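Side-chain contacts in glycerophosphoryl diester phosphodiesterase (Agrobacterium tumefaciens str. C58, PDB 3KS6), which belongs to the glycerophosphoryl diester phosphodiesterase family, folds as a TIM barrel and holds a magnesium ion at one end of that barrel: residues R103-P108 and L157-P162; F140-M145 and H180-I185; S216-A221 and P234-A239; E33-L38 and V228-R233; P52-T57 and G62-M67. One frame throughout, in Å; residues are numbered along the deposited sequence. Where two conformers were deposited one is given.

Contact 1 (R103-P108 and L157-P162). With MG (magnesium ion), chain F.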
# COMPACT_ATOMS: atom_id res chain seq x y z
N ARG A 103 0.72 -1.73 5.70
CA ARG A 103 0.93 -0.52 4.91
C ARG A 103 -0.47 -0.23 4.29
O ARG A 103 -0.93 -0.89 3.35
CB ARG A 103 2.03 -0.72 3.85
CG ARG A 103 2.19 0.44 2.84
CD ARG A 103 3.13 0.02 1.79
NE ARG A 103 3.20 0.89 0.61
CZ ARG A 103 4.29 1.50 0.17
NH1 ARG A 103 5.49 1.35 0.76
NH2 ARG A 103 4.20 2.21 -0.94
N CYS A 104 -1.15 0.72 4.89
CA CYS A 104 -2.54 1.03 4.58
C CYS A 104 -2.65 2.23 3.64
O CYS A 104 -2.23 3.31 4.02
CB CYS A 104 -3.25 1.32 5.91
SG CYS A 104 -4.97 1.82 5.74
N GLU A 105 -3.26 2.08 2.48
CA GLU A 105 -3.42 3.22 1.55
C GLU A 105 -4.81 3.80 1.62
O GLU A 105 -5.79 3.07 1.54
CB GLU A 105 -3.09 2.83 0.10
CG GLU A 105 -2.96 4.05 -0.81
CD GLU A 105 -2.67 3.72 -2.25
OE1 GLU A 105 -2.16 2.60 -2.55
OE2 GLU A 105 -3.03 4.57 -3.11
N ILE A 106 -4.87 5.11 1.76
CA ILE A 106 -6.10 5.90 1.77
C ILE A 106 -6.36 6.40 0.34
O ILE A 106 -5.59 7.24 -0.19
CB ILE A 106 -5.96 7.11 2.70
CG1 ILE A 106 -5.61 6.65 4.11
CG2 ILE A 106 -7.28 7.94 2.74
CD1 ILE A 106 -6.67 5.68 4.71
N LYS A 107 -7.41 5.85 -0.26
CA LYS A 107 -7.83 6.12 -1.63
C LYS A 107 -9.04 7.07 -1.64
O LYS A 107 -9.85 7.07 -0.70
CB LYS A 107 -8.28 4.81 -2.32
CG LYS A 107 -7.19 3.79 -2.62
CD LYS A 107 -6.42 4.12 -3.90
CE LYS A 107 -6.86 3.31 -5.14
NZ LYS A 107 -8.23 3.58 -5.70
N PRO A 108 -9.18 7.87 -2.71
CA PRO A 108 -10.40 8.66 -2.88
C PRO A 108 -11.50 7.84 -3.56
O PRO A 108 -11.29 6.69 -3.93
CB PRO A 108 -9.93 9.78 -3.82
CG PRO A 108 -8.93 9.04 -4.74
CD PRO A 108 -8.20 8.14 -3.79
N LEU A 157 3.65 8.00 4.43
CA LEU A 157 4.46 8.18 3.22
C LEU A 157 3.56 8.64 2.07
O LEU A 157 2.46 8.12 1.89
CB LEU A 157 5.27 6.95 2.85
CG LEU A 157 4.60 5.77 2.19
CD1 LEU A 157 4.63 5.87 0.69
CD2 LEU A 157 5.22 4.43 2.59
N TRP A 158 4.09 9.60 1.31
CA TRP A 158 3.40 10.18 0.16
C TRP A 158 3.81 9.44 -1.09
O TRP A 158 4.99 9.32 -1.44
CB TRP A 158 3.73 11.66 0.06
CG TRP A 158 2.99 12.35 -1.06
CD1 TRP A 158 1.76 12.07 -1.54
CD2 TRP A 158 3.48 13.47 -1.82
NE1 TRP A 158 1.45 12.92 -2.59
CE2 TRP A 158 2.50 13.78 -2.78
CE3 TRP A 158 4.65 14.23 -1.77
CZ2 TRP A 158 2.65 14.84 -3.68
CZ3 TRP A 158 4.81 15.25 -2.66
CH2 TRP A 158 3.82 15.56 -3.60
N LEU A 159 2.80 8.90 -1.75
CA LEU A 159 2.96 8.22 -3.03
C LEU A 159 2.92 9.25 -4.12
O LEU A 159 1.91 9.99 -4.28
CB LEU A 159 1.82 7.23 -3.23
CG LEU A 159 1.79 6.08 -2.19
CD1 LEU A 159 0.43 5.33 -2.23
CD2 LEU A 159 2.95 5.16 -2.48
N VAL A 160 4.02 9.32 -4.85
CA VAL A 160 4.24 10.35 -5.91
C VAL A 160 4.17 9.66 -7.27
O VAL A 160 5.06 8.87 -7.66
CB VAL A 160 5.59 11.02 -5.69
CG1 VAL A 160 5.90 12.04 -6.82
CG2 VAL A 160 5.65 11.70 -4.30
N SER A 161 3.09 9.92 -8.00
CA SER A 161 2.86 9.30 -9.30
C SER A 161 3.88 9.76 -10.34
O SER A 161 4.44 10.86 -10.22
CB SER A 161 1.47 9.64 -9.81
OG SER A 161 1.38 11.04 -10.02
N PRO A 162 4.12 8.94 -11.38
CA PRO A 162 4.99 9.40 -12.48
C PRO A 162 4.64 10.81 -13.01
O PRO A 162 5.56 11.60 -13.26
CB PRO A 162 4.85 8.27 -13.53
CG PRO A 162 4.64 7.02 -12.64
CD PRO A 162 3.67 7.55 -11.56
MG MG F . -2.33 0.61 -2.95
O HOH W 1 -2.72 -1.39 -3.55
O HOH W 2 -3.00 1.23 -4.83
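L157 lays its CD2 methyl over one face of the R103 guanidinium, near the rim, with CD2 3.6 Å from NH1 of the arginine. The two side chains meet at about a right angle. L159 reaches the same group more obliquely, its CD2 lying 3.6 Å from R103 NH2. The other branch of L159 serves a different partner: CD1 packs 3.5 Å from CD of E105. The OE1 of that carboxylate binds the magnesium ion at 2.0 Å. With CG anti to the backbone nitrogen (chi1 172°) and the chain extended to NE, R103 reaches the leucines; its NH2 also donates to an unidentified bound molecule. E105 is likewise stretched out, which carries its carboxylate from the strand to the metal, where E35 and D37 join it. Behind this first shell, backbone bonds from R103 to V34 and F36, and from E105 to F36, fix strand 101-106 on one flank. Strand 135-139 runs between the two segments, and its S138 touches E105, L157 and L159. Side chains meeting across an intervening strand, inside a ring of parallel strands, are the interior packing of a TIM barrel, here beside its metal site.

Contact 2 (F140-M145 and H180-I185); sequences FLLASM and HSIHEI
The Schellman motif that ends helix 162-179 brings H180 and I182 against L142 and M145, on the first turn of helix 142-151. S181 is its C-prime residue, with positive phi, and I182 N bonds back to A177 O. The H180 ring receives L142 CD1 over one face in a CH-pi contact, 4.2 Å from the ring centroid and 17° off the normal. The methyl sits toward the rim, so its closest ring atom is H180 NE2, 4.0 Å from CD1. The other ring nitrogen, ND1, is hydrogen-bonded to D146, which probably limits how the imidazole can turn. The second branch of the leucine goes to the isoleucine: L142 CD2 lies 3.6 Å from I182 CD1. This is the outer layer of the TIM barrel, where successive helices pack on each other and on the strands; W158 of strand 156-160 touches both L142 and I182. I182 CD1 also approaches CB of M145, a selenomethionine, at 4.1 Å. Beyond CB that side chain bends at chi2 (-65°) and again at chi3, taking the selenium away from I182. The helix turn carrying L142 and M145 is closed by M145 N bonding to L141 O at 2.9 Å, and S139 of strand 135-139 packs against M145.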
# COMPACT_ATOMS: atom_id res chain seq x y z
N PHE A 140 -1.73 8.80 -2.34
CA PHE A 140 -1.28 9.71 -3.40
C PHE A 140 -1.77 11.15 -3.15
O PHE A 140 -1.25 12.07 -3.78
CB PHE A 140 -1.82 9.27 -4.75
CG PHE A 140 -1.09 8.12 -5.36
CD1 PHE A 140 -1.46 6.81 -5.07
CD2 PHE A 140 -0.02 8.32 -6.21
CE1 PHE A 140 -0.81 5.74 -5.64
CE2 PHE A 140 0.65 7.23 -6.77
CZ PHE A 140 0.24 5.96 -6.49
N LEU A 141 -2.78 11.32 -2.29
CA LEU A 141 -3.45 12.60 -2.08
C LEU A 141 -2.90 13.36 -0.89
O LEU A 141 -2.95 12.91 0.26
CB LEU A 141 -4.95 12.43 -1.94
CG LEU A 141 -5.81 12.35 -3.21
CD1 LEU A 141 -5.41 11.18 -4.05
CD2 LEU A 141 -7.31 12.27 -2.92
N LEU A 142 -2.39 14.55 -1.16
CA LEU A 142 -1.90 15.42 -0.10
C LEU A 142 -3.00 15.82 0.88
O LEU A 142 -2.72 16.01 2.07
CB LEU A 142 -1.26 16.70 -0.66
CG LEU A 142 0.13 16.55 -1.22
CD1 LEU A 142 0.59 17.97 -1.68
CD2 LEU A 142 1.10 15.95 -0.21
N ALA A 143 -4.23 15.97 0.42
CA ALA A 143 -5.33 16.27 1.34
C ALA A 143 -5.41 15.20 2.41
O ALA A 143 -5.64 15.49 3.57
CB ALA A 143 -6.71 16.35 0.59
N SER A 144 -5.28 13.94 1.96
CA SER A 144 -5.34 12.79 2.85
C SER A 144 -4.08 12.71 3.72
O SER A 144 -4.15 12.32 4.87
CB SER A 144 -5.57 11.50 2.06
OG SER A 144 -6.80 11.53 1.34
N MSE A 145 -2.93 13.11 3.19
CA MSE A 145 -1.71 13.16 3.99
C MSE A 145 -1.85 14.19 5.10
O MSE A 145 -1.39 13.99 6.23
CB MSE A 145 -0.52 13.53 3.10
CG MSE A 145 -0.24 12.53 1.98
SE MSE A 145 0.30 10.75 2.60
CE MSE A 145 -1.19 9.97 3.22
N HIS A 180 4.66 20.00 3.86
CA HIS A 180 3.58 19.21 4.47
C HIS A 180 4.00 18.23 5.59
O HIS A 180 3.20 17.37 6.02
CB HIS A 180 2.91 18.47 3.36
CG HIS A 180 2.02 19.35 2.53
ND1 HIS A 180 0.65 19.38 2.70
CD2 HIS A 180 2.31 20.26 1.57
CE1 HIS A 180 0.13 20.24 1.85
NE2 HIS A 180 1.11 20.80 1.16
N SER A 181 5.21 18.41 6.08
CA SER A 181 5.75 17.56 7.16
C SER A 181 5.68 16.07 6.84
O SER A 181 5.39 15.25 7.72
CB SER A 181 5.04 17.82 8.50
OG SER A 181 5.17 19.17 8.88
N ILE A 182 5.98 15.73 5.58
CA ILE A 182 6.05 14.35 5.11
C ILE A 182 7.53 13.98 5.13
O ILE A 182 8.37 14.73 4.62
CB ILE A 182 5.40 14.21 3.67
CG1 ILE A 182 3.88 14.55 3.74
CG2 ILE A 182 5.59 12.82 3.08
CD1 ILE A 182 3.25 14.87 2.41
N HIS A 183 7.84 12.81 5.68
CA HIS A 183 9.22 12.37 5.87
C HIS A 183 9.64 11.24 4.96
O HIS A 183 10.80 10.83 5.03
CB HIS A 183 9.41 11.95 7.32
CG HIS A 183 8.97 13.00 8.28
ND1 HIS A 183 9.56 14.24 8.33
CD2 HIS A 183 7.97 13.02 9.19
CE1 HIS A 183 8.96 14.98 9.24
NE2 HIS A 183 7.98 14.27 9.77
N GLU A 184 8.74 10.78 4.09
CA GLU A 184 9.02 9.70 3.18
C GLU A 184 8.14 9.80 1.95
O GLU A 184 6.96 10.15 2.07
CB GLU A 184 8.72 8.36 3.86
CG GLU A 184 9.00 7.15 3.00
CD GLU A 184 8.90 5.80 3.70
OE1 GLU A 184 8.81 5.73 4.95
OE2 GLU A 184 8.89 4.79 2.97
N ILE A 185 8.72 9.56 0.76
CA ILE A 185 7.94 9.44 -0.48
C ILE A 185 8.14 8.06 -1.06
O ILE A 185 9.15 7.38 -0.79
CB ILE A 185 8.27 10.54 -1.55
CG1 ILE A 185 9.66 10.34 -2.14
CG2 ILE A 185 8.13 11.92 -0.93
CD1 ILE A 185 10.05 11.31 -3.28

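Contact 3 (S216-A221 and P234-A239)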
# COMPACT_ATOMS: atom_id res chain seq x y z
N SER A 216 13.67 -7.75 -12.90
CA SER A 216 14.56 -6.61 -13.14
C SER A 216 14.20 -5.44 -12.21
O SER A 216 15.08 -4.76 -11.69
CB SER A 216 14.50 -6.17 -14.61
OG SER A 216 13.16 -6.10 -15.06
N GLN A 217 12.91 -5.21 -12.04
CA GLN A 217 12.43 -4.11 -11.17
C GLN A 217 12.77 -4.37 -9.70
O GLN A 217 13.22 -3.49 -9.00
CB GLN A 217 10.93 -3.97 -11.31
CG GLN A 217 10.51 -3.26 -12.56
CD GLN A 217 9.04 -3.29 -12.76
OE1 GLN A 217 8.35 -4.26 -12.40
NE2 GLN A 217 8.52 -2.21 -13.36
N ILE A 218 12.50 -5.59 -9.24
CA ILE A 218 12.86 -6.01 -7.90
C ILE A 218 14.36 -5.87 -7.68
O ILE A 218 14.78 -5.30 -6.67
CB ILE A 218 12.39 -7.45 -7.61
CG1 ILE A 218 10.85 -7.54 -7.58
CG2 ILE A 218 13.03 -7.96 -6.28
CD1 ILE A 218 10.29 -8.96 -7.66
N THR A 219 15.17 -6.36 -8.62
CA THR A 219 16.63 -6.29 -8.49
C THR A 219 17.12 -4.83 -8.51
O THR A 219 18.04 -4.45 -7.80
CB THR A 219 17.32 -7.13 -9.61
OG1 THR A 219 17.01 -8.51 -9.42
CG2 THR A 219 18.82 -6.90 -9.57
N LYS A 220 16.45 -3.98 -9.30
CA LYS A 220 16.82 -2.57 -9.32
C LYS A 220 16.59 -1.95 -7.93
O LYS A 220 17.44 -1.23 -7.42
CB LYS A 220 16.01 -1.83 -10.37
CG LYS A 220 16.14 -0.34 -10.36
CD LYS A 220 15.24 0.24 -11.45
CE LYS A 220 15.28 1.73 -11.44
NZ LYS A 220 14.42 2.27 -12.54
N ALA A 221 15.44 -2.24 -7.34
CA ALA A 221 15.09 -1.77 -5.99
C ALA A 221 16.14 -2.21 -4.95
O ALA A 221 16.62 -1.41 -4.12
CB ALA A 221 13.64 -2.28 -5.62
N PRO A 234 5.57 -11.26 -4.19
CA PRO A 234 6.29 -11.30 -2.93
C PRO A 234 7.20 -12.52 -2.78
O PRO A 234 8.29 -12.42 -2.23
CB PRO A 234 5.17 -11.30 -1.89
CG PRO A 234 3.93 -11.82 -2.63
CD PRO A 234 4.10 -11.19 -3.97
N THR A 235 6.76 -13.66 -3.30
CA THR A 235 7.53 -14.89 -3.19
C THR A 235 8.85 -14.73 -3.94
O THR A 235 9.91 -15.01 -3.40
CB THR A 235 6.70 -16.09 -3.68
OG1 THR A 235 5.51 -16.23 -2.86
CG2 THR A 235 7.54 -17.38 -3.62
N LEU A 236 8.79 -14.18 -5.16
CA LEU A 236 9.97 -13.89 -5.97
C LEU A 236 10.84 -12.84 -5.33
O LEU A 236 12.05 -12.97 -5.32
CB LEU A 236 9.56 -13.44 -7.39
CG LEU A 236 10.70 -12.97 -8.32
CD1 LEU A 236 11.67 -14.13 -8.60
CD2 LEU A 236 10.16 -12.37 -9.62
N ALA A 237 10.23 -11.80 -4.79
CA ALA A 237 10.97 -10.73 -4.16
C ALA A 237 11.78 -11.25 -2.98
O ALA A 237 12.92 -10.86 -2.79
CB ALA A 237 10.03 -9.61 -3.69
N ILE A 238 11.17 -12.10 -2.18
CA ILE A 238 11.87 -12.70 -1.03
C ILE A 238 13.08 -13.48 -1.51
O ILE A 238 14.18 -13.35 -0.95
CB ILE A 238 10.94 -13.57 -0.19
CG1 ILE A 238 9.97 -12.65 0.56
CG2 ILE A 238 11.74 -14.45 0.83
CD1 ILE A 238 8.79 -13.33 1.25
N ALA A 239 12.89 -14.29 -2.54
CA ALA A 239 13.98 -15.11 -3.14
C ALA A 239 15.12 -14.26 -3.67
O ALA A 239 16.30 -14.53 -3.39
CB ALA A 239 13.44 -15.97 -4.26
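I218 and L236 are brought together by different first torsions: in I218, CG1 stands anti to the carbonyl carbon and chi2 is nearly straight at 165°, pushing CD1 out from helix 215-224, whereas L236 has CG anti to its own nitrogen (chi1 175°), which brings its CD2 branch toward helix 215-224. The two ends meet obliquely, I218 CD1 lying 3.9 Å from L236 CD2. The same delta methyl rests on A237, with CD1 4.0 Å from A237 CB and equally near that residue's CA. The gamma branch of I218 joins in more distantly, CG2 being 4.1 Å from A237 CA. Both branches of I218 meet the alanine, consistent with the close backbones, whose I218 and A237 CA atoms are 6.3 Å apart. L236 closes the more open edge of the contact, whereas I218 and A237 are buried. The contact is wholly apolar. Both helices rest on strand 228-231: I218 on F229 and T231, A237 on T231 and also on I5 of the neighbouring strand 4-8. Along the long C-terminal helix, L240 adds a further contact with I218. Two outer helices packed on each other and on the strand between them in sequence are typical of a TIM barrel, here where its last strand meets its first.

Contact 4 (E33-L38 and V228-R233). With MG (magnesium ion), chain F.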
# COMPACT_ATOMS: atom_id res chain seq x y z
N GLU A 33 5.89 -6.26 5.35
CA GLU A 33 4.58 -5.60 5.29
C GLU A 33 3.64 -6.20 4.26
O GLU A 33 4.06 -6.83 3.28
CB GLU A 33 4.76 -4.11 4.97
CG GLU A 33 5.49 -3.31 6.02
CD GLU A 33 5.89 -1.90 5.56
OE1 GLU A 33 5.53 -1.50 4.45
OE2 GLU A 33 6.61 -1.22 6.31
N VAL A 34 2.36 -6.00 4.51
CA VAL A 34 1.32 -6.27 3.54
C VAL A 34 0.73 -4.92 3.19
O VAL A 34 0.46 -4.11 4.08
CB VAL A 34 0.25 -7.24 4.05
CG1 VAL A 34 -0.52 -6.67 5.24
CG2 VAL A 34 -0.72 -7.66 2.91
N GLU A 35 0.58 -4.65 1.88
CA GLU A 35 -0.04 -3.41 1.41
C GLU A 35 -1.49 -3.66 1.01
O GLU A 35 -1.79 -4.68 0.39
CB GLU A 35 0.75 -2.78 0.26
CG GLU A 35 0.28 -1.32 -0.06
CD GLU A 35 -0.84 -1.21 -1.08
OE1 GLU A 35 -1.23 -2.20 -1.71
OE2 GLU A 35 -1.38 -0.08 -1.26
N PHE A 36 -2.38 -2.72 1.30
CA PHE A 36 -3.77 -2.80 0.92
C PHE A 36 -4.41 -1.41 0.94
O PHE A 36 -3.88 -0.49 1.57
CB PHE A 36 -4.52 -3.76 1.87
CG PHE A 36 -4.45 -3.32 3.31
CD1 PHE A 36 -3.33 -3.64 4.07
CD2 PHE A 36 -5.45 -2.52 3.87
CE1 PHE A 36 -3.22 -3.22 5.36
CE2 PHE A 36 -5.34 -2.09 5.18
CZ PHE A 36 -4.23 -2.46 5.94
N ASP A 37 -5.54 -1.31 0.26
CA ASP A 37 -6.30 -0.05 0.10
C ASP A 37 -7.68 -0.29 0.73
O ASP A 37 -8.15 -1.41 0.80
CB ASP A 37 -6.47 0.27 -1.38
CG ASP A 37 -5.24 -0.06 -2.21
OD1 ASP A 37 -4.23 0.70 -2.14
OD2 ASP A 37 -5.27 -1.08 -2.92
N LEU A 38 -8.34 0.77 1.16
CA LEU A 38 -9.60 0.66 1.89
C LEU A 38 -10.62 1.62 1.32
O LEU A 38 -10.25 2.71 0.88
CB LEU A 38 -9.37 0.99 3.39
CG LEU A 38 -8.39 0.15 4.23
CD1 LEU A 38 -8.25 0.72 5.69
CD2 LEU A 38 -8.82 -1.30 4.26
N VAL A 228 11.98 0.54 1.01
CA VAL A 228 10.93 -0.45 0.91
C VAL A 228 10.42 -0.39 -0.51
O VAL A 228 10.57 0.67 -1.18
CB VAL A 228 9.77 -0.11 1.87
CG1 VAL A 228 9.19 1.30 1.57
CG2 VAL A 228 8.64 -1.21 1.83
N PHE A 229 9.86 -1.52 -0.97
CA PHE A 229 9.10 -1.55 -2.23
C PHE A 229 7.90 -2.44 -2.10
O PHE A 229 7.94 -3.43 -1.35
CB PHE A 229 9.95 -1.95 -3.44
CG PHE A 229 10.53 -3.35 -3.37
CD1 PHE A 229 9.85 -4.40 -3.91
CD2 PHE A 229 11.80 -3.57 -2.83
CE1 PHE A 229 10.36 -5.74 -3.83
CE2 PHE A 229 12.35 -4.87 -2.79
CZ PHE A 229 11.63 -5.95 -3.30
N THR A 230 6.81 -2.07 -2.77
CA THR A 230 5.66 -2.96 -2.90
C THR A 230 5.81 -3.81 -4.17
O THR A 230 6.39 -3.38 -5.17
CB THR A 230 4.35 -2.25 -2.95
OG1 THR A 230 4.33 -1.35 -4.08
CG2 THR A 230 4.08 -1.50 -1.58
N THR A 231 5.33 -5.05 -4.10
CA THR A 231 5.43 -6.01 -5.21
C THR A 231 4.24 -6.94 -5.29
O THR A 231 3.73 -7.44 -4.28
CB THR A 231 6.73 -6.88 -5.12
OG1 THR A 231 6.85 -7.81 -6.24
CG2 THR A 231 6.80 -7.65 -3.78
N ASP A 232 3.82 -7.20 -6.51
CA ASP A 232 2.79 -8.20 -6.80
C ASP A 232 3.34 -9.62 -6.81
O ASP A 232 2.55 -10.56 -6.97
CB ASP A 232 2.13 -7.94 -8.17
CG ASP A 232 1.11 -6.85 -8.14
OD1 ASP A 232 0.66 -6.47 -7.03
OD2 ASP A 232 0.73 -6.40 -9.25
N ARG A 233 4.67 -9.77 -6.64
CA ARG A 233 5.31 -11.09 -6.61
C ARG A 233 6.20 -11.24 -5.36
O ARG A 233 7.44 -11.34 -5.46
CB ARG A 233 6.12 -11.32 -7.89
CG ARG A 233 5.25 -11.47 -9.15
CD ARG A 233 6.05 -12.09 -10.30
NE ARG A 233 5.25 -12.40 -11.51
CZ ARG A 233 5.03 -11.58 -12.55
NH1 ARG A 233 5.49 -10.32 -12.56
NH2 ARG A 233 4.32 -12.00 -13.60
MG MG F . -2.33 0.61 -2.95
O HOH W 1 -2.72 -1.39 -3.55
O HOH W 2 -3.00 1.23 -4.83
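Water 1 is gripped by two acids and a metal: it donates to E35 OE1 at 2.5 Å and to D37 OD2 at 2.6 Å while binding the magnesium ion. This is the metal site at one end of the TIM barrel. E35 OE2 and D37 OD1 both coordinate the ion directly, each at 2.1 Å, so each carboxylate uses one oxygen for the metal and the other for its water. E105 and water 2 are further ligands. In E35 a bend at chi2 (-90°) turns the carboxylate toward the ion, and the part of the side chain nearer the backbone faces the last strand: E35 CB lies 4.0 Å from T230 CG2. The hydroxyl of T230 is hydrogen-bonded to an unidentified bound molecule. Deeper in the barrel E33 and V228 meet at about a right angle, with E33 OE1 4.1 Å from V228 CG2; the other carboxylate oxygen forms a salt bridge with R4. Strand 4-8 lies between the two segments and bonds by its backbone to E33 and E35, while its A6 touches E33 and T230. At the end of strand 228-231, T231 makes an ST turn, its OG1 accepting from R233 N at 3.0 Å with an N-H...O angle of 160°.

Contact 5 (P52-T57 and G62-M67); sequences PTLDAT and GAIVDM
P52 and I64 are tied by backbone, I64 N donating to P52 O at 2.9 Å, and the matching bond from L54 N to G62 O makes T53 and A63 a non-hydrogen-bonded antiparallel pair. It is a single bridge, yet tight: the CA atoms of T53 and A63 are 4.2 Å apart, and T53 CA points a C-H at G62 O. On the buried side L54 carries the packing with both branches. Its CD2 lies 3.7 Å from I64 CG1, the two side chains meeting at about a right angle, and its CD1 touches the selenium of M67, a selenomethionine, at 3.7 Å. M67 can reach that far because its chain runs extended beyond CG. G62 has backbone angles (phi 121°, psi 159°) suited to glycine.

The other side, by contrast, is bridged by water: water 3 donates to P52 O and accepts from V65 N, giving that carbonyl a second partner beside I64 N. At the rim D55 OD1 accepts from G62 N at 3.0 Å, on its syn side but 28° out of the carboxylate plane; OD2 of the same group takes T61 OG1. This loop lies between strand 46-48 and helix 69-74, with P52 and I64 both resting on H39 of strand 33-40 and M67 bonded by its backbone to A42.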
# COMPACT_ATOMS: atom_id res chain seq x y z
N PRO A 52 -12.30 2.16 -6.28
CA PRO A 52 -13.47 2.57 -5.54
C PRO A 52 -14.73 1.88 -6.06
O PRO A 52 -15.81 2.09 -5.50
CB PRO A 52 -13.51 4.08 -5.76
CG PRO A 52 -12.82 4.30 -7.06
CD PRO A 52 -11.78 3.23 -7.15
N THR A 53 -14.59 1.12 -7.14
CA THR A 53 -15.68 0.35 -7.73
C THR A 53 -15.28 -1.11 -7.81
O THR A 53 -14.09 -1.48 -7.80
CB THR A 53 -16.04 0.83 -9.14
OG1 THR A 53 -14.90 0.66 -9.99
CG2 THR A 53 -16.51 2.31 -9.15
N LEU A 54 -16.29 -1.96 -7.88
CA LEU A 54 -16.08 -3.39 -7.93
C LEU A 54 -15.82 -3.96 -9.33
O LEU A 54 -15.50 -5.10 -9.45
CB LEU A 54 -17.29 -4.09 -7.30
CG LEU A 54 -17.52 -3.93 -5.78
CD1 LEU A 54 -18.70 -4.83 -5.31
CD2 LEU A 54 -16.27 -4.24 -4.94
N ASP A 55 -15.94 -3.14 -10.38
CA ASP A 55 -15.98 -3.62 -11.77
C ASP A 55 -14.78 -4.44 -12.23
O ASP A 55 -14.95 -5.51 -12.78
CB ASP A 55 -16.16 -2.45 -12.74
CG ASP A 55 -17.40 -1.59 -12.45
OD1 ASP A 55 -17.72 -1.35 -11.28
OD2 ASP A 55 -18.04 -1.13 -13.41
N ALA A 56 -13.57 -3.96 -11.94
CA ALA A 56 -12.32 -4.51 -12.51
C ALA A 56 -11.91 -5.86 -11.99
O ALA A 56 -11.39 -6.68 -12.76
CB ALA A 56 -11.18 -3.51 -12.31
N THR A 57 -12.12 -6.09 -10.70
CA THR A 57 -11.69 -7.34 -10.09
C THR A 57 -12.77 -8.28 -9.56
O THR A 57 -12.43 -9.32 -8.95
CB THR A 57 -10.67 -7.06 -8.94
OG1 THR A 57 -11.35 -6.39 -7.87
CG2 THR A 57 -9.49 -6.21 -9.44
N GLY A 62 -20.28 -1.22 -9.73
CA GLY A 62 -20.73 -0.16 -8.86
C GLY A 62 -19.70 0.35 -7.86
O GLY A 62 -18.72 -0.32 -7.56
N ALA A 63 -19.95 1.57 -7.38
CA ALA A 63 -19.13 2.21 -6.36
C ALA A 63 -19.39 1.64 -4.98
O ALA A 63 -20.51 1.65 -4.51
CB ALA A 63 -19.38 3.72 -6.35
N ILE A 64 -18.32 1.22 -4.30
CA ILE A 64 -18.43 0.60 -2.98
C ILE A 64 -19.20 1.51 -1.99
O ILE A 64 -20.07 1.02 -1.24
CB ILE A 64 -17.02 0.24 -2.43
CG1 ILE A 64 -16.38 -0.87 -3.30
CG2 ILE A 64 -17.07 -0.12 -0.92
CD1 ILE A 64 -14.82 -1.13 -3.03
N VAL A 65 -18.90 2.82 -2.02
CA VAL A 65 -19.51 3.76 -1.07
C VAL A 65 -21.03 3.88 -1.25
O VAL A 65 -21.69 4.35 -0.32
CB VAL A 65 -18.85 5.14 -1.14
CG1 VAL A 65 -19.20 5.84 -2.43
CG2 VAL A 65 -19.16 5.99 0.13
N ASP A 66 -21.57 3.49 -2.41
CA ASP A 66 -23.01 3.52 -2.69
C ASP A 66 -23.69 2.19 -2.32
O ASP A 66 -24.90 2.05 -2.46
CB ASP A 66 -23.25 3.77 -4.18
CG ASP A 66 -22.84 5.15 -4.63
OD1 ASP A 66 -22.75 6.06 -3.80
OD2 ASP A 66 -22.61 5.30 -5.85
N MSE A 67 -22.93 1.22 -1.82
CA MSE A 67 -23.44 -0.12 -1.59
C MSE A 67 -23.35 -0.49 -0.13
O MSE A 67 -22.44 -0.04 0.55
CB MSE A 67 -22.56 -1.15 -2.36
CG MSE A 67 -22.62 -1.01 -3.86
SE MSE A 67 -21.29 -2.25 -4.67
CE MSE A 67 -21.50 -1.74 -6.25
O HOH W 3 -16.52 4.05 -3.67

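In the fold
From the N terminus, contact 4 opens first, at 33-38, and closes at 228-233, spanning nearly the whole barrel. Contact 5 opens and shuts early inside that span, a short local loop between strand 46-48 and helix 69-74. Contact 1 then opens on strand 101-106, and contact 2 opens before contact 1 closes, so the two cross; they touch where strand 156-160 of contact 1 pairs with strand 184-188 of contact 2. Contact 3 opens at 216-221 and closes after contact 4, crossing it in turn. Contacts 1 and 4 meet at the magnesium ion, contact 3 joins two outer helices, contact 2 sets helix 142-151 against the turn after helix 162-179, and contact 5 touches contact 1 through P52.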